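Local coordinates for designed protein (Trypanosoma brucei, PDB 6IEV) that is of unknown function but adopts a thioredoxin-like fold and probably serves as a designed model for protein stability at high temperature, at residues T94-K99 with L104-G109; A64-D69 with K114-L119; E29-A34 with S41-T46. One frame throughout, in Å; residues are numbered along the deposited sequence.

Overall arrangement
From the N terminus, interaction 3 is the first to close a loop, where helix 28-35 turns back onto strand 40-46 over a short connection. Residues 64-69 then open a longer loop that closes only when helix 112-123 arrives in interaction 2. The hairpin of interaction 1 is nested within that loop. Strands 94-99 and 40-46 are neighbours in the mixed sheet, so interactions 1 and 3 share it, joined by backbone hydrogen bonds such as that between Glu98 and Ser41. Leu115 of helix 112-123 packs against Phe95 and Ile97 from interaction 1 and against Val42 from interaction 3, linking both to interaction 2.

Interaction 1 of 3, residues T94-K99 with L104-G109; sequences TFVIEK and LGEVKG
Phe95 and Val107 form an antiparallel hydrogen-bonded pair: Phe95 N reaches Val107 O over 3.0 Å in an almost straight bond (N-H...O 175°), and Val107 N returns to Phe95 O at 2.9 Å. Two residues on, Ile97 N bonds to Gly105 O at 2.8 Å. The matching return is split, since Ile97 O accepts Leu104 N at 2.8 Å and, weakly, Gly105 N at 3.4 Å. Two residues of the edge strand, Leu104 and Gly105, thus sit opposite the single residue Ile97, as in a classic beta bulge.

Side chains alternate between the two faces. Thr94, Val96, Glu106 and Lys108 share one of them. There the methyl CG2 of Thr94, turned anti to the backbone N, meets Glu106 OE2 at 3.6 Å, while Thr94 OG1 is hydrogen-bonded to Ser91 O. The Glu106 carboxylate also has Lys108 nearby, in a long salt bridge.

On the other face stand Phe95, Ile97 and Val107, beneath helix 112-123. The Phe95 ring turns an edge to Val107 O, which lies in its plane. At the far end of the pair, Leu104 CD1 rests on Lys99 CB at 3.6 Å.

The contact is thus held chiefly by main-chain bonds, with one carbonyl serving two donors at the bulge; Thr94, Glu106 and Lys108 put their polar ends on one face, while Phe95, Ile97 and Val107 give an apolar surface to helices 53-66 and 112-123.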
# COMPACT_ATOMS: atom_id res chain seq x y z
N THR A 94 -11.00 -4.15 -19.85
CA THR A 94 -10.98 -5.41 -19.13
C THR A 94 -9.61 -5.61 -18.52
O THR A 94 -8.59 -5.29 -19.15
CB THR A 94 -11.34 -6.61 -20.03
OG1 THR A 94 -12.67 -6.45 -20.51
CG2 THR A 94 -11.25 -7.92 -19.26
N PHE A 95 -9.58 -6.13 -17.30
CA PHE A 95 -8.37 -6.52 -16.62
C PHE A 95 -8.23 -8.03 -16.62
O PHE A 95 -9.19 -8.74 -16.33
CB PHE A 95 -8.39 -6.01 -15.18
CG PHE A 95 -8.42 -4.51 -15.08
CD1 PHE A 95 -7.24 -3.80 -15.06
CD2 PHE A 95 -9.62 -3.83 -15.01
CE1 PHE A 95 -7.24 -2.42 -14.97
CE2 PHE A 95 -9.65 -2.44 -14.91
CZ PHE A 95 -8.45 -1.74 -14.90
N VAL A 96 -7.03 -8.52 -16.91
CA VAL A 96 -6.71 -9.94 -16.83
C VAL A 96 -5.55 -10.11 -15.85
O VAL A 96 -4.59 -9.34 -15.88
CB VAL A 96 -6.33 -10.51 -18.21
CG1 VAL A 96 -5.85 -11.95 -18.07
CG2 VAL A 96 -7.53 -10.41 -19.18
N ILE A 97 -5.66 -11.10 -14.98
CA ILE A 97 -4.59 -11.43 -14.04
C ILE A 97 -4.01 -12.77 -14.44
O ILE A 97 -4.73 -13.76 -14.54
CB ILE A 97 -5.09 -11.44 -12.59
CG1 ILE A 97 -5.75 -10.11 -12.27
CG2 ILE A 97 -3.92 -11.70 -11.64
CD1 ILE A 97 -6.38 -10.06 -10.90
N GLU A 98 -2.69 -12.81 -14.64
CA GLU A 98 -2.02 -14.01 -15.11
C GLU A 98 -0.83 -14.34 -14.23
O GLU A 98 -0.22 -13.46 -13.61
CB GLU A 98 -1.55 -13.84 -16.56
CG GLU A 98 -2.69 -13.80 -17.57
CD GLU A 98 -2.43 -14.68 -18.77
OE1 GLU A 98 -3.36 -15.41 -19.18
OE2 GLU A 98 -1.31 -14.64 -19.31
N LYS A 99 -0.47 -15.62 -14.22
CA LYS A 99 0.75 -16.08 -13.58
C LYS A 99 1.23 -17.31 -14.33
O LYS A 99 0.43 -18.21 -14.59
CB LYS A 99 0.52 -16.40 -12.10
CG LYS A 99 1.71 -16.99 -11.38
CD LYS A 99 1.53 -16.91 -9.86
CE LYS A 99 2.15 -18.12 -9.16
NZ LYS A 99 3.63 -18.16 -9.28
N LEU A 104 -5.64 -16.29 -13.92
CA LEU A 104 -6.14 -16.45 -12.56
C LEU A 104 -7.38 -15.64 -12.26
O LEU A 104 -7.99 -15.86 -11.21
CB LEU A 104 -5.07 -16.07 -11.53
CG LEU A 104 -3.66 -16.63 -11.67
CD1 LEU A 104 -2.72 -15.84 -10.76
CD2 LEU A 104 -3.64 -18.11 -11.32
N GLY A 105 -7.72 -14.67 -13.10
CA GLY A 105 -8.87 -13.84 -12.83
C GLY A 105 -9.05 -12.78 -13.90
O GLY A 105 -8.13 -12.47 -14.68
N GLU A 106 -10.26 -12.22 -13.92
CA GLU A 106 -10.64 -11.22 -14.90
C GLU A 106 -11.63 -10.26 -14.24
O GLU A 106 -12.53 -10.70 -13.53
CB GLU A 106 -11.23 -11.89 -16.14
CG GLU A 106 -11.91 -10.97 -17.13
CD GLU A 106 -12.08 -11.60 -18.51
OE1 GLU A 106 -11.41 -12.62 -18.79
OE2 GLU A 106 -12.89 -11.09 -19.31
N VAL A 107 -11.48 -8.97 -14.51
CA VAL A 107 -12.40 -7.96 -13.98
C VAL A 107 -12.91 -7.13 -15.14
O VAL A 107 -12.14 -6.41 -15.79
CB VAL A 107 -11.75 -7.07 -12.92
CG1 VAL A 107 -12.59 -5.81 -12.71
CG2 VAL A 107 -11.65 -7.83 -11.63
N LYS A 108 -14.20 -7.22 -15.39
CA LYS A 108 -14.82 -6.57 -16.53
C LYS A 108 -15.39 -5.24 -16.10
O LYS A 108 -16.00 -5.13 -15.03
CB LYS A 108 -15.92 -7.44 -17.16
CG LYS A 108 -15.36 -8.43 -18.16
CD LYS A 108 -16.35 -9.54 -18.46
CE LYS A 108 -15.96 -10.28 -19.73
NZ LYS A 108 -16.59 -11.63 -19.83
N GLY A 109 -15.08 -4.21 -16.87
CA GLY A 109 -15.55 -2.91 -16.57
C GLY A 109 -14.43 -2.10 -15.99
O GLY A 109 -13.36 -2.61 -15.68

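Interaction 2 of 3, residues A64-D69 with K114-L119; sequences AEVFPD and KLRVTL
Arg116 reaches from helix 112-123 to Val66 and Phe67 of residues 64-69. From CB the chain starts with CG anti to the backbone N (chi1 -169°) and stays extended through CG and CD to NE, which carries the guanidinium toward residues 64-69. NE arrives at the edge of the Phe67 ring, 4.0 Å from its CE2, with the ring and guanidinium planes 73° apart, so the two groups do not stack. Farther out, NH2 meets the methyl CG1 of Val66 at 3.5 Å, the two side chains crossing at about a right angle. The charge is answered across a subunit boundary: NE and NH2 form salt bridges with Asp111 and Asp113 of the second subunit.

Leu119, one turn further along the helix, approaches the same ring differently. Its CD2 methyl stands over one face of Phe67, 4.1 Å from the centroid and 5° off the normal, a CH-pi contact.

Phe67 also touches Asp120 and Leu123, so it lies against the later turns of helix 112-123. That helix and helix 53-66 lie together on one face of the sheet, where Leu115 meets Phe95 and Ile97 of strand 94-99.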
# COMPACT_ATOMS: atom_id res chain seq x y z
N ALA A 64 1.11 -1.12 -8.89
CA ALA A 64 2.42 -1.72 -9.08
C ALA A 64 3.38 -1.27 -7.99
O ALA A 64 4.31 -2.00 -7.62
CB ALA A 64 2.99 -1.35 -10.45
N GLU A 65 3.19 -0.05 -7.48
CA GLU A 65 4.06 0.47 -6.44
C GLU A 65 3.82 -0.25 -5.12
O GLU A 65 4.78 -0.58 -4.41
CB GLU A 65 3.83 1.98 -6.27
CG GLU A 65 4.14 2.80 -7.52
CD GLU A 65 3.81 4.29 -7.36
OE1 GLU A 65 4.15 5.08 -8.26
OE2 GLU A 65 3.20 4.66 -6.34
N VAL A 66 2.56 -0.56 -4.80
CA VAL A 66 2.20 -1.16 -3.52
C VAL A 66 2.28 -2.68 -3.54
O VAL A 66 2.24 -3.31 -2.48
CB VAL A 66 0.80 -0.63 -3.18
CG1 VAL A 66 0.04 -1.54 -2.25
CG2 VAL A 66 0.91 0.75 -2.59
N PHE A 67 2.49 -3.28 -4.70
CA PHE A 67 2.58 -4.73 -4.80
C PHE A 67 3.92 -5.10 -5.41
O PHE A 67 4.18 -4.79 -6.58
CB PHE A 67 1.43 -5.30 -5.62
CG PHE A 67 0.14 -5.37 -4.85
CD1 PHE A 67 -0.12 -6.42 -4.00
CD2 PHE A 67 -0.80 -4.35 -4.96
CE1 PHE A 67 -1.30 -6.47 -3.29
CE2 PHE A 67 -1.98 -4.41 -4.25
CZ PHE A 67 -2.23 -5.46 -3.42
N PRO A 68 4.76 -5.76 -4.67
CA PRO A 68 6.15 -5.93 -5.09
C PRO A 68 6.27 -6.90 -6.24
O PRO A 68 6.97 -6.64 -7.22
CB PRO A 68 6.83 -6.45 -3.82
CG PRO A 68 5.71 -7.14 -3.02
CD PRO A 68 4.37 -6.68 -3.58
N ASP A 69 5.62 -8.06 -6.10
CA ASP A 69 5.76 -9.15 -7.05
C ASP A 69 4.72 -9.10 -8.16
O ASP A 69 4.40 -10.14 -8.76
CB ASP A 69 5.68 -10.48 -6.31
CG ASP A 69 6.85 -10.68 -5.35
OD1 ASP A 69 6.86 -10.04 -4.28
OD2 ASP A 69 7.75 -11.48 -5.69
N LYS A 114 -12.66 -3.01 -7.89
CA LYS A 114 -12.86 -4.44 -7.98
C LYS A 114 -11.57 -5.14 -8.27
O LYS A 114 -11.32 -6.24 -7.75
CB LYS A 114 -13.74 -4.76 -9.17
CG LYS A 114 -14.50 -6.03 -9.13
CD LYS A 114 -15.98 -5.79 -9.02
CE LYS A 114 -16.74 -6.88 -8.24
NZ LYS A 114 -18.19 -6.44 -8.35
N LEU A 115 -10.72 -4.50 -9.07
CA LEU A 115 -9.49 -5.15 -9.48
C LEU A 115 -8.58 -5.39 -8.29
O LEU A 115 -8.09 -6.51 -8.08
CB LEU A 115 -8.79 -4.33 -10.57
CG LEU A 115 -7.48 -5.04 -10.81
CD1 LEU A 115 -7.72 -6.40 -11.50
CD2 LEU A 115 -6.49 -4.20 -11.58
N ARG A 116 -8.37 -4.36 -7.47
CA ARG A 116 -7.54 -4.54 -6.27
C ARG A 116 -8.13 -5.60 -5.34
O ARG A 116 -7.41 -6.45 -4.82
CB ARG A 116 -7.36 -3.20 -5.56
CG ARG A 116 -6.29 -3.28 -4.48
CD ARG A 116 -5.96 -1.91 -3.95
NE ARG A 116 -4.92 -1.98 -2.93
CZ ARG A 116 -4.25 -0.93 -2.46
NH1 ARG A 116 -4.50 0.29 -2.93
NH2 ARG A 116 -3.33 -1.10 -1.53
N VAL A 117 -9.45 -5.57 -5.14
CA VAL A 117 -10.10 -6.57 -4.28
C VAL A 117 -9.87 -7.96 -4.84
O VAL A 117 -9.49 -8.90 -4.11
CB VAL A 117 -11.59 -6.27 -4.13
CG1 VAL A 117 -12.28 -7.40 -3.40
CG2 VAL A 117 -11.79 -4.95 -3.40
N THR A 118 -10.07 -8.13 -6.15
CA THR A 118 -9.88 -9.43 -6.78
C THR A 118 -8.45 -9.90 -6.62
O THR A 118 -8.19 -11.08 -6.33
CB THR A 118 -10.23 -9.34 -8.26
OG1 THR A 118 -11.56 -8.83 -8.42
CG2 THR A 118 -10.11 -10.71 -8.93
N LEU A 119 -7.49 -8.98 -6.82
CA LEU A 119 -6.09 -9.34 -6.71
C LEU A 119 -5.75 -9.75 -5.29
O LEU A 119 -5.04 -10.74 -5.07
CB LEU A 119 -5.21 -8.18 -7.18
CG LEU A 119 -3.71 -8.38 -6.95
CD1 LEU A 119 -3.24 -9.64 -7.66
CD2 LEU A 119 -2.91 -7.13 -7.35

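Interaction 3 of 3, residues E29-A34 with S41-T46; sequences EELREA and SVIVFT
Leu31 and Ile43 face each other with their CA atoms 9.1 Å apart where helix 28-35 runs over strand 40-46, the axes of the two segments 10.7 Å from one another at closest approach and their directions 152° apart, nearer antiparallel than parallel.

Leu31 carries most of the contact. Its CG is anti to the backbone N (chi1 179°), which sends the forked end down from the helix toward the sheet, and the two methyls then divide the work. CD1 meets the end of the Ile43 side chain, 4.0 Å from CD1 of that residue and 4.2 Å from its CG1; the two side chains cross at a slant. CD2 takes the other neighbour, lying 4.3 Å from CZ of the Phe45 ring. On Ile43, CG1, anti to its own carbonyl carbon (chi1 -45°), leads CD1 toward the helix.

Toward the end of the helix segment the backbones draw closer, and the CA atoms of Ala34 and Ser41 are 8.0 Å apart. Ala34 O and Ser41 OG are the nearest atoms of this pair at 4.2 Å, too far for a hydrogen bond.

Ile25, Tyr87 and Val75 also touch the Leu31 side chain. Val96 of the adjacent strand meets Phe45 on the same face of the sheet, while Val42 and Val44 turn to the opposite face, toward helix 53-66. Glu30 of the helix is hydrogen-bonded to His23 and to Met26 N.

Helix 28-35 covers one face of the thioredoxin-fold sheet, with helices 53-66 and 112-123 on the other. No hydrogen bond or salt bridge spans the two segments. Between them the contact rests on dispersion and apolar burial, the branched end of a single leucine bridging two alternate positions of the strand.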
# COMPACT_ATOMS: atom_id res chain seq x y z
N GLU A 29 3.54 -11.12 -29.10
CA GLU A 29 4.77 -11.80 -28.74
C GLU A 29 5.41 -11.18 -27.51
O GLU A 29 5.87 -11.89 -26.61
CB GLU A 29 5.76 -11.78 -29.91
CG GLU A 29 7.06 -12.50 -29.59
CD GLU A 29 6.83 -13.96 -29.20
OE1 GLU A 29 5.91 -14.59 -29.79
OE2 GLU A 29 7.54 -14.47 -28.30
N GLU A 30 5.44 -9.85 -27.42
CA GLU A 30 5.95 -9.23 -26.21
C GLU A 30 5.09 -9.59 -25.01
O GLU A 30 5.60 -9.89 -23.93
CB GLU A 30 6.04 -7.72 -26.37
CG GLU A 30 6.56 -7.03 -25.11
CD GLU A 30 6.48 -5.51 -25.20
OE1 GLU A 30 7.12 -4.83 -24.37
OE2 GLU A 30 5.78 -4.98 -26.08
N LEU A 31 3.76 -9.58 -25.19
CA LEU A 31 2.87 -9.84 -24.07
C LEU A 31 3.01 -11.27 -23.56
O LEU A 31 2.97 -11.51 -22.35
CB LEU A 31 1.42 -9.55 -24.49
CG LEU A 31 0.32 -9.78 -23.45
CD1 LEU A 31 0.71 -9.20 -22.09
CD2 LEU A 31 -0.97 -9.17 -23.92
N ARG A 32 3.16 -12.25 -24.47
CA ARG A 32 3.27 -13.64 -24.03
C ARG A 32 4.59 -13.90 -23.31
O ARG A 32 4.61 -14.65 -22.32
CB ARG A 32 3.14 -14.57 -25.23
CG ARG A 32 1.75 -14.60 -25.82
CD ARG A 32 1.66 -15.61 -26.96
NE ARG A 32 1.80 -16.99 -26.52
CZ ARG A 32 1.80 -18.04 -27.35
NH1 ARG A 32 1.66 -17.87 -28.66
NH2 ARG A 32 1.93 -19.26 -26.85
N GLU A 33 5.68 -13.29 -23.76
CA GLU A 33 6.94 -13.45 -23.03
C GLU A 33 6.90 -12.75 -21.68
O GLU A 33 7.59 -13.17 -20.75
CB GLU A 33 8.12 -12.96 -23.88
CG GLU A 33 8.76 -14.09 -24.70
CD GLU A 33 10.29 -14.05 -24.73
OE1 GLU A 33 10.86 -13.15 -25.39
OE2 GLU A 33 10.92 -14.93 -24.09
N ALA A 34 6.16 -11.65 -21.56
CA ALA A 34 6.04 -10.99 -20.27
C ALA A 34 5.27 -11.85 -19.27
O ALA A 34 5.71 -12.03 -18.14
CB ALA A 34 5.35 -9.64 -20.44
N SER A 41 1.10 -11.06 -13.31
CA SER A 41 0.93 -9.98 -14.26
C SER A 41 -0.52 -9.49 -14.26
O SER A 41 -1.46 -10.30 -14.27
CB SER A 41 1.32 -10.44 -15.67
OG SER A 41 2.41 -11.35 -15.63
N VAL A 42 -0.70 -8.18 -14.30
CA VAL A 42 -2.02 -7.58 -14.44
C VAL A 42 -2.04 -6.78 -15.74
O VAL A 42 -1.23 -5.87 -15.93
CB VAL A 42 -2.35 -6.65 -13.27
CG1 VAL A 42 -3.73 -6.05 -13.48
CG2 VAL A 42 -2.22 -7.40 -11.92
N ILE A 43 -2.97 -7.11 -16.63
CA ILE A 43 -3.03 -6.50 -17.96
C ILE A 43 -4.37 -5.80 -18.11
O ILE A 43 -5.42 -6.41 -17.90
CB ILE A 43 -2.85 -7.54 -19.08
CG1 ILE A 43 -1.70 -8.48 -18.76
CG2 ILE A 43 -2.66 -6.85 -20.43
CD1 ILE A 43 -1.98 -9.90 -19.20
N VAL A 44 -4.33 -4.53 -18.47
CA VAL A 44 -5.54 -3.80 -18.80
C VAL A 44 -5.63 -3.70 -20.32
O VAL A 44 -4.66 -3.31 -20.99
CB VAL A 44 -5.56 -2.41 -18.13
CG1 VAL A 44 -4.50 -1.50 -18.69
CG2 VAL A 44 -6.92 -1.78 -18.30
N PHE A 45 -6.76 -4.13 -20.86
CA PHE A 45 -7.07 -4.00 -22.29
C PHE A 45 -8.01 -2.82 -22.46
O PHE A 45 -9.15 -2.87 -22.00
CB PHE A 45 -7.74 -5.27 -22.82
CG PHE A 45 -6.85 -6.48 -22.84
CD1 PHE A 45 -6.63 -7.22 -21.68
CD2 PHE A 45 -6.22 -6.87 -24.02
CE1 PHE A 45 -5.79 -8.33 -21.70
CE2 PHE A 45 -5.39 -7.97 -24.04
CZ PHE A 45 -5.17 -8.71 -22.89
N THR A 46 -7.56 -1.78 -23.18
CA THR A 46 -8.30 -0.53 -23.28
C THR A 46 -8.39 -0.07 -24.72
O THR A 46 -7.83 -0.68 -25.64
CB THR A 46 -7.66 0.61 -22.47
OG1 THR A 46 -6.35 0.88 -23.00
CG2 THR A 46 -7.56 0.24 -21.03